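Local coordinates for protein copper-containing nitrite reductase (Thermus scotoductus, PDB 6HBE) that probably reduces nitrite to nitric oxide with electrons from cytochrome c, working as a copper-containing homotrimer in denitrification, at residues Q239-G244 with W249-R254; I158-A163 with L264-F269; D71-G76 with I430-K435; D169-K174 with E376-L381; L55-E58 with T62-I65. All coordinates share one frame; numbering follows the deposited sequence.

Interaction 1: Q239-G244 with W249-R254; sequences QTALAG and WVIEWR
Trp-249 reaches from strand 248-254 across the core of a cupredoxin beta sandwich to Ala-241, Leu-242 and Ala-243 on strand 241-243, which belongs to the facing sheet. Its CB leads to CG anti to the carbonyl carbon (chi1 -68°), and from there the indole turns one face to Ala-241 and its NE1 edge to Leu-242 O. CG and CD1 lie under the methyl of Ala-241, whose CB stands 3.9 Å from the centroid of the five-membered ring and almost on its normal, a CH-pi contact. NE1 comes next and donates to Leu-242 O at 2.8 Å, with an N-H...O angle of 157°. The oxygen lies in the indole plane, yet NE1 approaches it from above the carbonyl plane, 58° out of it. Ala-243 CB touches the same corner of the ring, 4.1 Å from NE1, while CE2 and CZ2 pass beside Leu-242 O. Ile-251 CD1 adds an apolar touch on Ala-241 CB at 4.2 Å. A phenylalanine in place of Trp-249 would probably leave Leu-242 O without this N-H and cover the Ala-241 methyl less well. The indole thus meets a buried backbone oxygen with its one polar atom and a methyl with its pi face, joining the two sheets by both.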
# COMPACT_ATOMS: atom_id res chain seq x y z
N GLN C 239 -4.33 21.00 6.98
CA GLN C 239 -3.12 20.89 6.16
C GLN C 239 -3.20 19.83 5.05
O GLN C 239 -2.39 19.86 4.12
CB GLN C 239 -1.88 20.64 7.03
CG GLN C 239 -1.67 19.20 7.49
CD GLN C 239 -0.93 19.10 8.80
OE1 GLN C 239 0.29 19.20 8.85
NE2 GLN C 239 -1.67 18.86 9.86
N THR C 240 -4.13 18.87 5.19
CA THR C 240 -4.32 17.78 4.26
C THR C 240 -5.82 17.46 4.09
O THR C 240 -6.61 17.66 5.02
CB THR C 240 -3.62 16.48 4.74
OG1 THR C 240 -3.82 16.30 6.14
CG2 THR C 240 -2.16 16.49 4.42
N ALA C 241 -6.17 16.95 2.90
CA ALA C 241 -7.47 16.37 2.60
C ALA C 241 -7.28 14.87 2.25
O ALA C 241 -6.84 14.53 1.15
CB ALA C 241 -8.11 17.11 1.44
N LEU C 242 -7.56 14.01 3.22
CA LEU C 242 -7.41 12.55 3.09
C LEU C 242 -8.49 11.97 2.11
O LEU C 242 -9.68 12.21 2.30
CB LEU C 242 -7.54 11.90 4.48
CG LEU C 242 -7.53 10.37 4.50
CD1 LEU C 242 -6.18 9.82 4.04
CD2 LEU C 242 -7.87 9.82 5.86
N ALA C 243 -8.05 11.25 1.08
CA ALA C 243 -8.97 10.65 0.07
C ALA C 243 -8.49 9.28 -0.39
O ALA C 243 -7.45 9.17 -1.07
CB ALA C 243 -9.13 11.60 -1.11
N GLY C 244 -9.27 8.24 -0.06
CA GLY C 244 -9.06 6.96 -0.69
C GLY C 244 -9.57 6.91 -2.11
O GLY C 244 -10.12 7.92 -2.60
N TRP C 249 -13.41 15.75 -2.45
CA TRP C 249 -13.55 16.93 -1.60
C TRP C 249 -13.87 18.16 -2.44
O TRP C 249 -13.41 18.25 -3.57
CB TRP C 249 -12.25 17.22 -0.83
CG TRP C 249 -11.87 16.22 0.23
CD1 TRP C 249 -11.06 15.10 0.06
CD2 TRP C 249 -12.25 16.23 1.61
NE1 TRP C 249 -10.93 14.43 1.24
CE2 TRP C 249 -11.64 15.09 2.22
CE3 TRP C 249 -13.01 17.09 2.40
CZ2 TRP C 249 -11.77 14.81 3.59
CZ3 TRP C 249 -13.17 16.79 3.78
CH2 TRP C 249 -12.56 15.65 4.35
N VAL C 250 -14.65 19.10 -1.88
CA VAL C 250 -14.59 20.53 -2.29
C VAL C 250 -13.83 21.33 -1.21
O VAL C 250 -14.05 21.13 -0.02
CB VAL C 250 -15.99 21.12 -2.55
CG1 VAL C 250 -15.95 22.62 -2.79
CG2 VAL C 250 -16.62 20.45 -3.76
N ILE C 251 -12.88 22.17 -1.63
CA ILE C 251 -12.02 22.93 -0.72
C ILE C 251 -12.15 24.44 -1.08
O ILE C 251 -12.07 24.80 -2.25
CB ILE C 251 -10.56 22.45 -0.89
CG1 ILE C 251 -10.42 20.98 -0.41
CG2 ILE C 251 -9.56 23.36 -0.18
CD1 ILE C 251 -9.20 20.29 -1.01
N GLU C 252 -12.36 25.28 -0.07
CA GLU C 252 -12.33 26.75 -0.21
C GLU C 252 -11.10 27.31 0.54
O GLU C 252 -10.89 26.97 1.70
CB GLU C 252 -13.62 27.33 0.39
CG GLU C 252 -14.89 26.92 -0.34
CD GLU C 252 -16.14 27.57 0.28
OE1 GLU C 252 -16.40 27.38 1.47
OE2 GLU C 252 -16.85 28.28 -0.44
N TRP C 253 -10.30 28.13 -0.14
CA TRP C 253 -9.09 28.69 0.41
C TRP C 253 -8.82 30.03 -0.29
O TRP C 253 -8.96 30.14 -1.51
CB TRP C 253 -7.89 27.70 0.17
CG TRP C 253 -6.49 28.19 0.57
CD1 TRP C 253 -6.05 28.49 1.83
CD2 TRP C 253 -5.36 28.34 -0.29
NE1 TRP C 253 -4.73 28.88 1.79
CE2 TRP C 253 -4.29 28.81 0.50
CE3 TRP C 253 -5.17 28.23 -1.67
CZ2 TRP C 253 -3.02 29.08 -0.04
CZ3 TRP C 253 -3.92 28.49 -2.20
CH2 TRP C 253 -2.86 28.93 -1.39
N ARG C 254 -8.42 31.04 0.49
CA ARG C 254 -7.89 32.29 -0.07
C ARG C 254 -6.39 32.26 -0.19
O ARG C 254 -5.70 31.85 0.74
CB ARG C 254 -8.31 33.48 0.78
CG ARG C 254 -9.79 33.79 0.57
CD ARG C 254 -10.36 34.71 1.62
NE ARG C 254 -10.46 34.07 2.93
CZ ARG C 254 -11.23 34.50 3.92
NH1 ARG C 254 -12.00 35.58 3.78
NH2 ARG C 254 -11.23 33.86 5.08

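Interaction 2: I158-A163 with L264-F269; sequences IIQSEA and LVTHVF. With CU (copper (II) ion), chain E.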
# COMPACT_ATOMS: atom_id res chain seq x y z
N ILE C 158 -9.66 18.95 -10.35
CA ILE C 158 -8.46 18.10 -10.36
C ILE C 158 -8.79 16.60 -10.11
O ILE C 158 -9.40 16.28 -9.09
CB ILE C 158 -7.48 18.53 -9.22
CG1 ILE C 158 -7.07 20.01 -9.34
CG2 ILE C 158 -6.22 17.65 -9.23
CD1 ILE C 158 -6.05 20.28 -10.42
N ILE C 159 -8.34 15.72 -10.99
CA ILE C 159 -8.34 14.26 -10.74
C ILE C 159 -6.92 13.81 -10.51
O ILE C 159 -6.03 14.21 -11.27
CB ILE C 159 -8.97 13.46 -11.91
CG1 ILE C 159 -10.50 13.55 -11.81
CG2 ILE C 159 -8.51 12.01 -11.92
CD1 ILE C 159 -11.26 13.02 -13.02
N GLN C 160 -6.73 13.00 -9.47
CA GLN C 160 -5.53 12.20 -9.28
C GLN C 160 -5.76 10.78 -9.77
O GLN C 160 -6.74 10.17 -9.38
CB GLN C 160 -5.10 12.20 -7.80
CG GLN C 160 -3.77 11.47 -7.59
CD GLN C 160 -3.30 11.50 -6.13
OE1 GLN C 160 -3.29 12.55 -5.46
NE2 GLN C 160 -2.93 10.32 -5.62
N SER C 161 -4.81 10.23 -10.52
CA SER C 161 -4.95 8.86 -11.05
C SER C 161 -3.59 8.22 -11.27
O SER C 161 -2.57 8.91 -11.38
CB SER C 161 -5.77 8.85 -12.36
OG SER C 161 -5.07 9.46 -13.44
N GLU C 162 -3.60 6.88 -11.35
CA GLU C 162 -2.40 6.04 -11.47
C GLU C 162 -2.31 5.39 -12.84
O GLU C 162 -3.33 5.18 -13.48
CB GLU C 162 -2.45 4.91 -10.40
CG GLU C 162 -2.53 5.40 -8.95
CD GLU C 162 -3.37 4.54 -8.02
OE1 GLU C 162 -3.57 3.28 -8.26
OE2 GLU C 162 -3.91 5.15 -7.02
N ALA C 163 -1.08 5.09 -13.28
CA ALA C 163 -0.85 4.29 -14.48
C ALA C 163 -0.01 3.08 -14.12
O ALA C 163 0.88 3.21 -13.28
CB ALA C 163 -0.15 5.11 -15.56
N LEU C 264 0.90 22.60 -5.15
CA LEU C 264 -0.16 21.61 -4.91
C LEU C 264 0.46 20.21 -4.99
O LEU C 264 1.15 19.87 -5.98
CB LEU C 264 -1.25 21.74 -5.98
CG LEU C 264 -2.43 20.78 -5.92
CD1 LEU C 264 -3.32 21.17 -4.74
CD2 LEU C 264 -3.23 20.77 -7.23
N VAL C 265 0.22 19.39 -3.97
CA VAL C 265 0.93 18.10 -3.88
C VAL C 265 0.11 17.14 -3.01
O VAL C 265 -0.71 17.57 -2.13
CB VAL C 265 2.38 18.32 -3.35
CG1 VAL C 265 2.39 18.74 -1.89
CG2 VAL C 265 3.29 17.10 -3.58
N THR C 266 0.32 15.84 -3.26
CA THR C 266 -0.11 14.80 -2.32
C THR C 266 1.02 14.52 -1.35
O THR C 266 2.18 14.28 -1.74
CB THR C 266 -0.57 13.45 -2.98
OG1 THR C 266 -0.74 12.47 -1.95
CG2 THR C 266 0.44 12.91 -4.01
N HIS C 267 0.70 14.47 -0.06
CA HIS C 267 1.74 14.22 0.96
C HIS C 267 2.10 12.71 1.11
O HIS C 267 2.91 12.36 1.95
CB HIS C 267 1.40 14.90 2.30
CG HIS C 267 2.48 15.85 2.75
ND1 HIS C 267 3.63 15.44 3.37
CD2 HIS C 267 2.60 17.20 2.60
CE1 HIS C 267 4.40 16.49 3.62
NE2 HIS C 267 3.79 17.57 3.16
N VAL C 268 1.52 11.85 0.26
CA VAL C 268 1.96 10.47 0.12
C VAL C 268 3.15 10.56 -0.86
O VAL C 268 2.98 10.52 -2.12
CB VAL C 268 0.84 9.54 -0.43
CG1 VAL C 268 1.36 8.11 -0.58
CG2 VAL C 268 -0.37 9.58 0.50
N PHE C 269 4.34 10.74 -0.28
CA PHE C 269 5.49 11.25 -1.07
C PHE C 269 6.07 10.24 -2.06
O PHE C 269 6.65 10.66 -3.05
CB PHE C 269 6.58 11.86 -0.17
CG PHE C 269 6.39 13.33 0.19
CD1 PHE C 269 5.36 14.13 -0.33
CD2 PHE C 269 7.28 13.92 1.07
CE1 PHE C 269 5.23 15.47 0.02
CE2 PHE C 269 7.17 15.27 1.40
CZ PHE C 269 6.15 16.05 0.88
CU CU E . 4.62 19.43 3.45
O HOH W 1 -1.26 9.95 -3.25
O HOH W 2 4.83 21.11 2.42
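Gln-160 and Thr-266 meet at about a right angle between strands 154-163 and 260-266, which lie in the two facing sheets of a cupredoxin sandwich. In the glutamine, CG anti to the backbone N (chi1 -175°) and the chain extended beyond it carry the amide across the gap, where OE1 lies against Thr-266 CB at 3.8 Å. That oxygen has its hydrogen bond with Ser-213 OG, and its contact with the threonine is simple packing. The amide nitrogen is tied in through water: Gln-160 NE2 donates to a water at 2.9 Å, and Thr-266 OG1 is hydrogen-bonded to the same molecule. Two residues back on each strand, Ile-158 CD1 touches Leu-264 CD2 at 4.3 Å. Thr-266 OG1 also accepts from Val-268 N at 3.2 Å in an ST turn, and from Thr-214 N. This turn encloses His-267, which takes no part in the inter-sheet contact and binds copper through NE2 at 2.1 Å, with a water as a further ligand; His-80 and His-114 of a neighbouring subunit complete the site. The buried threonine oxygen is therefore gripped by two backbone N-H groups and a water, which ties the inter-sheet contact to the turn carrying a copper ligand.

Interaction 3: D71-G76 with I430-K435; sequences DNVTHG and IHPYMK. With CU (copper (II) ion), chain L; CU (copper (II) ion), chain N.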
# COMPACT_ATOMS: atom_id res chain seq x y z
N ASP C 71 -15.47 0.99 -29.84
CA ASP C 71 -14.37 0.03 -29.82
C ASP C 71 -14.81 -1.35 -30.38
O ASP C 71 -15.98 -1.57 -30.63
CB ASP C 71 -13.90 -0.16 -28.37
CG ASP C 71 -12.43 -0.53 -28.24
OD1 ASP C 71 -11.71 -0.65 -29.26
OD2 ASP C 71 -11.97 -0.68 -27.08
N ASN C 72 -13.85 -2.27 -30.49
CA ASN C 72 -14.07 -3.69 -30.86
C ASN C 72 -14.27 -4.66 -29.68
O ASN C 72 -14.45 -5.85 -29.93
CB ASN C 72 -12.90 -4.20 -31.76
CG ASN C 72 -11.53 -4.13 -31.07
OD1 ASN C 72 -11.30 -3.30 -30.21
ND2 ASN C 72 -10.62 -5.00 -31.47
N VAL C 73 -14.25 -4.18 -28.43
CA VAL C 73 -14.67 -4.97 -27.26
C VAL C 73 -15.77 -4.25 -26.49
O VAL C 73 -15.98 -3.04 -26.66
CB VAL C 73 -13.50 -5.33 -26.29
CG1 VAL C 73 -12.37 -6.02 -27.04
CG2 VAL C 73 -12.98 -4.11 -25.52
N THR C 74 -16.45 -5.02 -25.66
CA THR C 74 -17.55 -4.55 -24.80
C THR C 74 -17.06 -3.51 -23.79
O THR C 74 -15.98 -3.67 -23.27
CB THR C 74 -18.16 -5.76 -24.08
OG1 THR C 74 -18.73 -6.63 -25.07
CG2 THR C 74 -19.26 -5.39 -23.09
N HIS C 75 -17.89 -2.50 -23.51
CA HIS C 75 -17.61 -1.46 -22.49
C HIS C 75 -18.92 -1.21 -21.74
O HIS C 75 -19.86 -2.02 -21.83
CB HIS C 75 -17.06 -0.17 -23.15
CG HIS C 75 -15.69 -0.33 -23.72
ND1 HIS C 75 -14.57 -0.47 -22.91
CD2 HIS C 75 -15.24 -0.38 -25.00
CE1 HIS C 75 -13.50 -0.63 -23.68
NE2 HIS C 75 -13.88 -0.57 -24.94
N GLY C 76 -18.98 -0.13 -20.98
CA GLY C 76 -20.18 0.20 -20.23
C GLY C 76 -19.93 1.44 -19.42
O GLY C 76 -18.95 2.14 -19.67
N ILE C 430 -10.52 -14.42 -25.51
CA ILE C 430 -11.61 -13.76 -24.79
C ILE C 430 -11.36 -12.25 -24.78
O ILE C 430 -12.30 -11.45 -25.01
CB ILE C 430 -11.75 -14.34 -23.35
CG1 ILE C 430 -11.98 -15.87 -23.42
CG2 ILE C 430 -12.92 -13.71 -22.57
CD1 ILE C 430 -11.93 -16.60 -22.09
N HIS C 431 -10.12 -11.87 -24.49
CA HIS C 431 -9.67 -10.47 -24.38
C HIS C 431 -8.50 -10.25 -25.36
O HIS C 431 -7.33 -10.34 -24.99
CB HIS C 431 -9.21 -10.18 -22.93
CG HIS C 431 -10.15 -10.67 -21.87
ND1 HIS C 431 -9.94 -11.83 -21.15
CD2 HIS C 431 -11.32 -10.15 -21.42
CE1 HIS C 431 -10.93 -12.00 -20.29
NE2 HIS C 431 -11.78 -11.00 -20.44
N PRO C 432 -8.82 -9.95 -26.65
CA PRO C 432 -7.76 -10.01 -27.69
C PRO C 432 -6.63 -8.97 -27.61
O PRO C 432 -5.62 -9.14 -28.26
CB PRO C 432 -8.54 -9.89 -29.02
CG PRO C 432 -9.95 -9.51 -28.66
CD PRO C 432 -10.13 -9.53 -27.17
N TYR C 433 -6.83 -7.93 -26.79
CA TYR C 433 -5.80 -6.92 -26.44
C TYR C 433 -4.75 -7.43 -25.42
O TYR C 433 -3.70 -6.80 -25.26
CB TYR C 433 -6.47 -5.62 -25.94
CG TYR C 433 -7.38 -5.82 -24.76
CD1 TYR C 433 -6.88 -5.79 -23.45
CD2 TYR C 433 -8.74 -6.07 -24.93
CE1 TYR C 433 -7.73 -6.01 -22.36
CE2 TYR C 433 -9.56 -6.31 -23.87
CZ TYR C 433 -9.06 -6.27 -22.58
OH TYR C 433 -9.94 -6.52 -21.54
N MET C 434 -5.00 -8.55 -24.74
CA MET C 434 -3.94 -9.24 -23.96
C MET C 434 -2.97 -9.91 -24.89
O MET C 434 -3.38 -10.72 -25.73
CB MET C 434 -4.51 -10.37 -23.11
CG MET C 434 -5.39 -9.91 -21.98
SD MET C 434 -6.06 -11.25 -20.98
CE MET C 434 -4.64 -12.15 -20.45
N LYS C 435 -1.68 -9.64 -24.71
CA LYS C 435 -0.67 -10.15 -25.64
C LYS C 435 0.65 -10.48 -24.96
O LYS C 435 1.12 -9.74 -24.08
CB LYS C 435 -0.42 -9.14 -26.78
CG LYS C 435 0.50 -9.68 -27.89
CD LYS C 435 0.62 -8.74 -29.09
CE LYS C 435 -0.65 -8.70 -29.92
NZ LYS C 435 -0.48 -7.85 -31.13
CU CU L . -8.40 -13.11 -21.27
CU CU N . -14.39 -0.41 -20.87
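Val-73 holds CG1 anti to its carbonyl carbon (chi1 -54°), and Tyr-433 has its ring between backbone N and carbonyl carbon (chi1 58°); these torsions turn the methyl and the ring edge toward each other. The contact joins ligand loops of two cupredoxin domains, each carrying a copper ion, in this three-domain nitrite reductase. Val-73 CG1 touches Tyr-433 CD2 at 4.2 Å, near the plane of the ring, and the two side chains cross at about a right angle. The same methyl meets Pro-432 CD, where the valine and proline side chains run alongside in antiparallel sense. Across the interface the touch is purely apolar, while the polar end of the tyrosine is bound elsewhere, its OH to Glu-385 and Asn-356. Pro-432 and Tyr-433 are the middle residues of a type I turn from His-431 to Met-434, closed by Met-434 N donating to His-431 O. Both ends of this turn belong to one copper site: His-431 ND1 binds the metal at 2.0 Å, Cys-428 and His-390 bind it too, and Met-434 SD lies farther from the copper at 3.0 Å. On the other side of the interface His-75 ND1 binds a second copper, together with Cys-115, His-125 and Gln-130. Its imidazole is fixed from behind by the carboxylate of Asp-71: His-75 NE2 donates to the anti lone pair of Asp-71 OD2 at 2.9 Å, with the N-H...O angle at 172°.

Interaction 4: D169-K174 with E376-L381; sequences DFYDGK and EDVFDL
Tyr-171 lays the hydroxyl end of its ring against Asp-377, with OH only 2.6 Å from Asp-377 OD1. The contact is narrow: the carboxylate oxygen sits obliquely to the ring, also 3.2 Å from Tyr-171 CZ, and the ring and carboxylate planes are 36° apart. The hydroxyl donates to Asp-377 OD1, but the bond is weak in its geometry despite the short separation. Around it the phenol passes the backbone of the loop, with Tyr-171 OH 3.3 Å from Asp-377 CA and 3.8 Å from Glu-376 O. Farther along the loop, Val-378 CG2 lies 4.2 Å from Tyr-171 OH. Asp-377 CG stands anti to the carbonyl carbon (chi1 -84°), which swings the carboxylate back to the tyrosine. OD1 also accepts from Gly-355 N, while OD2 takes His-390 NE2 and Asn-356 N. Since His-390 is a copper ligand, Asp-377 is a second-shell residue, consistent with a part in orienting its imidazole, and Tyr-171 stands one step further out. With an alanine at Tyr-171, Asp-377 OD1 would probably lose one of its donors and a gap would open beside the loop. The last turn of helix 167-172 presents the tyrosine and closes at Gly-173 in a Schellman motif. Loop 376-381 leaves strand 370-375 of the C-terminal cupredoxin domain, beside helix 120-126, and a neighbouring subunit packs Ile-273 on Tyr-171 and pairs Arg-309 with Glu-376.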
# COMPACT_ATOMS: atom_id res chain seq x y z
N ASP C 169 1.61 -5.73 -11.59
CA ASP C 169 1.86 -4.51 -10.77
C ASP C 169 0.53 -3.94 -10.25
O ASP C 169 0.49 -3.45 -9.11
CB ASP C 169 2.58 -3.43 -11.57
CG ASP C 169 4.05 -3.74 -11.80
OD1 ASP C 169 4.57 -4.69 -11.17
OD2 ASP C 169 4.70 -2.99 -12.56
N PHE C 170 -0.54 -4.04 -11.05
CA PHE C 170 -1.87 -3.60 -10.58
C PHE C 170 -2.34 -4.39 -9.33
O PHE C 170 -2.83 -3.78 -8.34
CB PHE C 170 -2.91 -3.66 -11.69
CG PHE C 170 -4.30 -3.23 -11.23
CD1 PHE C 170 -4.54 -1.90 -10.85
CD2 PHE C 170 -5.32 -4.14 -11.16
CE1 PHE C 170 -5.81 -1.52 -10.38
CE2 PHE C 170 -6.59 -3.77 -10.67
CZ PHE C 170 -6.82 -2.46 -10.30
N TYR C 171 -2.25 -5.71 -9.37
CA TYR C 171 -2.56 -6.56 -8.18
C TYR C 171 -1.71 -6.18 -6.97
O TYR C 171 -2.20 -6.08 -5.85
CB TYR C 171 -2.37 -8.06 -8.51
CG TYR C 171 -3.61 -8.79 -8.97
CD1 TYR C 171 -4.30 -8.40 -10.10
CD2 TYR C 171 -4.04 -9.94 -8.30
CE1 TYR C 171 -5.43 -9.08 -10.53
CE2 TYR C 171 -5.15 -10.64 -8.72
CZ TYR C 171 -5.86 -10.20 -9.83
OH TYR C 171 -6.99 -10.88 -10.23
N ASP C 172 -0.43 -5.93 -7.20
CA ASP C 172 0.52 -5.58 -6.14
C ASP C 172 0.49 -4.11 -5.64
O ASP C 172 1.23 -3.76 -4.70
CB ASP C 172 1.94 -5.94 -6.65
CG ASP C 172 2.13 -7.45 -6.92
OD1 ASP C 172 1.32 -8.25 -6.46
OD2 ASP C 172 3.11 -7.82 -7.61
N GLY C 173 -0.33 -3.24 -6.24
CA GLY C 173 -0.39 -1.82 -5.88
C GLY C 173 0.85 -1.02 -6.24
O GLY C 173 1.17 -0.02 -5.57
N LYS C 174 1.60 -1.47 -7.24
CA LYS C 174 2.84 -0.84 -7.64
C LYS C 174 2.60 0.07 -8.89
O LYS C 174 2.78 -0.37 -10.03
CB LYS C 174 3.89 -1.92 -7.93
CG LYS C 174 5.27 -1.37 -8.24
CD LYS C 174 6.25 -2.43 -8.75
CE LYS C 174 7.58 -1.78 -9.15
NZ LYS C 174 8.53 -2.67 -9.90
N GLU C 376 -4.16 -16.47 -12.42
CA GLU C 376 -4.23 -15.82 -11.09
C GLU C 376 -5.44 -14.87 -10.96
O GLU C 376 -5.80 -14.50 -9.84
CB GLU C 376 -2.93 -15.07 -10.77
CG GLU C 376 -1.73 -15.94 -10.39
CD GLU C 376 -1.95 -16.85 -9.15
OE1 GLU C 376 -2.88 -16.66 -8.31
OE2 GLU C 376 -1.16 -17.80 -8.98
N ASP C 377 -6.11 -14.51 -12.06
CA ASP C 377 -7.34 -13.72 -11.92
C ASP C 377 -8.37 -14.61 -11.21
O ASP C 377 -8.37 -15.84 -11.40
CB ASP C 377 -7.87 -13.17 -13.26
CG ASP C 377 -7.20 -11.84 -13.68
OD1 ASP C 377 -6.75 -11.05 -12.81
OD2 ASP C 377 -7.14 -11.57 -14.91
N VAL C 378 -9.20 -13.99 -10.37
CA VAL C 378 -10.04 -14.68 -9.40
C VAL C 378 -11.51 -14.80 -9.85
O VAL C 378 -12.11 -15.85 -9.60
CB VAL C 378 -9.95 -13.99 -7.99
CG1 VAL C 378 -10.59 -14.85 -6.90
CG2 VAL C 378 -8.50 -13.76 -7.64
N PHE C 379 -12.06 -13.76 -10.49
CA PHE C 379 -13.46 -13.75 -10.96
C PHE C 379 -13.58 -14.52 -12.30
O PHE C 379 -13.23 -13.99 -13.35
CB PHE C 379 -13.96 -12.31 -11.14
CG PHE C 379 -15.45 -12.18 -11.39
CD1 PHE C 379 -15.98 -12.35 -12.66
CD2 PHE C 379 -16.30 -11.82 -10.37
CE1 PHE C 379 -17.34 -12.20 -12.89
CE2 PHE C 379 -17.66 -11.64 -10.59
CZ PHE C 379 -18.19 -11.83 -11.86
N ASP C 380 -14.04 -15.77 -12.25
CA ASP C 380 -14.08 -16.63 -13.46
C ASP C 380 -15.53 -16.96 -13.90
O ASP C 380 -15.79 -17.94 -14.62
CB ASP C 380 -13.18 -17.87 -13.26
CG ASP C 380 -13.60 -18.73 -12.06
OD1 ASP C 380 -14.76 -18.58 -11.54
OD2 ASP C 380 -12.77 -19.56 -11.61
N LEU C 381 -16.46 -16.11 -13.52
CA LEU C 381 -17.86 -16.21 -13.92
C LEU C 381 -18.16 -15.35 -15.16
O LEU C 381 -17.27 -14.67 -15.69
CB LEU C 381 -18.73 -15.76 -12.75
CG LEU C 381 -18.52 -16.54 -11.46
CD1 LEU C 381 -19.22 -15.83 -10.31
CD2 LEU C 381 -19.05 -17.97 -11.62

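Interaction 5: L55-E58 with T62-I65; sequences LVVE and TVHI
Strand 55-58 and the start of strand 62-69 follow each other through a three-residue connection, yet they do not pair: their backbones stay apart, the nearest CA atoms being those of Val-57 and Val-63 at 7.9 Å, and no hydrogen bond joins them. They belong to the two facing sheets of a cupredoxin beta sandwich, so the short link carries the chain from one sheet to the other. Strand 55-58 is an outermost strand of its sheet and bonds through the backbone of Leu-55 and Val-57 to strand 131-137; strand 62-69 lies between strands 21-36 and 98-104 in the other. In each segment alternate residues supply the contact. Val-57 and Val-63 point their side chains at one another near the link, and further along Leu-55 points across, and Ile-65 bends the end of its chain to meet it. All four are buried, and the interface is wholly apolar. Phe-24 of strand 21-36 lies against both Leu-55 and Val-57, continuing the same hydrophobic layer within the sandwich. Residues of opposite phase face outward: His-64 bonds through both ring nitrogens, to Ser-102 and Glu-21. The two touches are single methyl-to-methyl meetings, Val-57 CG1 with Val-63 CG2 at 4.2 Å and Leu-55 CD1 with Ile-65 CD1 at 4.4 Å.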
# COMPACT_ATOMS: atom_id res chain seq x y z
N LEU C 55 -18.14 16.59 -16.62
CA LEU C 55 -19.55 16.98 -16.68
C LEU C 55 -19.91 17.79 -15.47
O LEU C 55 -19.55 17.41 -14.35
CB LEU C 55 -20.45 15.73 -16.74
CG LEU C 55 -19.94 14.54 -17.56
CD1 LEU C 55 -20.94 13.37 -17.50
CD2 LEU C 55 -19.62 14.91 -19.00
N VAL C 56 -20.58 18.94 -15.65
CA VAL C 56 -21.01 19.78 -14.54
C VAL C 56 -22.49 20.11 -14.70
O VAL C 56 -22.90 20.61 -15.75
CB VAL C 56 -20.21 21.11 -14.49
CG1 VAL C 56 -20.69 21.98 -13.34
CG2 VAL C 56 -18.71 20.83 -14.37
N VAL C 57 -23.26 19.83 -13.65
CA VAL C 57 -24.69 20.12 -13.60
C VAL C 57 -25.03 20.77 -12.27
O VAL C 57 -24.16 20.89 -11.39
CB VAL C 57 -25.56 18.86 -13.83
CG1 VAL C 57 -25.12 18.14 -15.10
CG2 VAL C 57 -25.52 17.91 -12.62
N GLU C 58 -26.28 21.21 -12.15
CA GLU C 58 -26.81 21.77 -10.91
C GLU C 58 -27.67 20.73 -10.19
O GLU C 58 -28.27 19.87 -10.85
CB GLU C 58 -27.66 23.03 -11.18
CG GLU C 58 -26.94 24.14 -11.96
CD GLU C 58 -25.79 24.82 -11.20
OE1 GLU C 58 -24.68 24.97 -11.76
OE2 GLU C 58 -25.98 25.22 -10.03
N THR C 62 -32.17 17.23 -14.47
CA THR C 62 -32.32 15.95 -15.14
C THR C 62 -31.13 15.75 -16.06
O THR C 62 -30.84 16.59 -16.92
CB THR C 62 -33.65 15.86 -15.92
OG1 THR C 62 -34.74 16.03 -15.01
CG2 THR C 62 -33.79 14.55 -16.62
N VAL C 63 -30.44 14.63 -15.89
CA VAL C 63 -29.21 14.36 -16.63
C VAL C 63 -29.50 13.25 -17.63
O VAL C 63 -29.86 12.14 -17.22
CB VAL C 63 -28.07 13.93 -15.68
CG1 VAL C 63 -26.78 13.68 -16.45
CG2 VAL C 63 -27.87 14.96 -14.57
N HIS C 64 -29.32 13.54 -18.92
CA HIS C 64 -29.47 12.54 -19.97
C HIS C 64 -28.06 12.18 -20.40
O HIS C 64 -27.30 13.07 -20.73
CB HIS C 64 -30.24 13.08 -21.21
CG HIS C 64 -31.64 13.57 -20.92
ND1 HIS C 64 -32.69 12.72 -20.65
CD2 HIS C 64 -32.15 14.82 -20.88
CE1 HIS C 64 -33.79 13.42 -20.43
NE2 HIS C 64 -33.49 14.71 -20.57
N ILE C 65 -27.74 10.88 -20.41
CA ILE C 65 -26.48 10.36 -20.93
C ILE C 65 -26.72 9.57 -22.22
O ILE C 65 -27.64 8.73 -22.28
CB ILE C 65 -25.80 9.38 -19.92
CG1 ILE C 65 -25.54 10.05 -18.56
CG2 ILE C 65 -24.55 8.75 -20.52
CD1 ILE C 65 -24.57 11.22 -18.61

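Interactions 1 and 2 share one sandwich: each spans the same two sheets, their centres are about 12 Å apart, and strands 248-254 and 260-266 follow each other in the chain. Interaction 2 carries His-267 of the inter-subunit copper site, and in interaction 1 the side chain of Leu-242 comes within about 9 Å of that histidine. Interactions 3 and 4, about 17 Å apart between centres, both concern the C-terminal copper: His-431 binds it, and Asp-377 holds its ligand His-390. Interaction 3 also reaches the copper of His-75. Interaction 5 packs the N-terminal sandwich, about 29 Å from interaction 3 between centres.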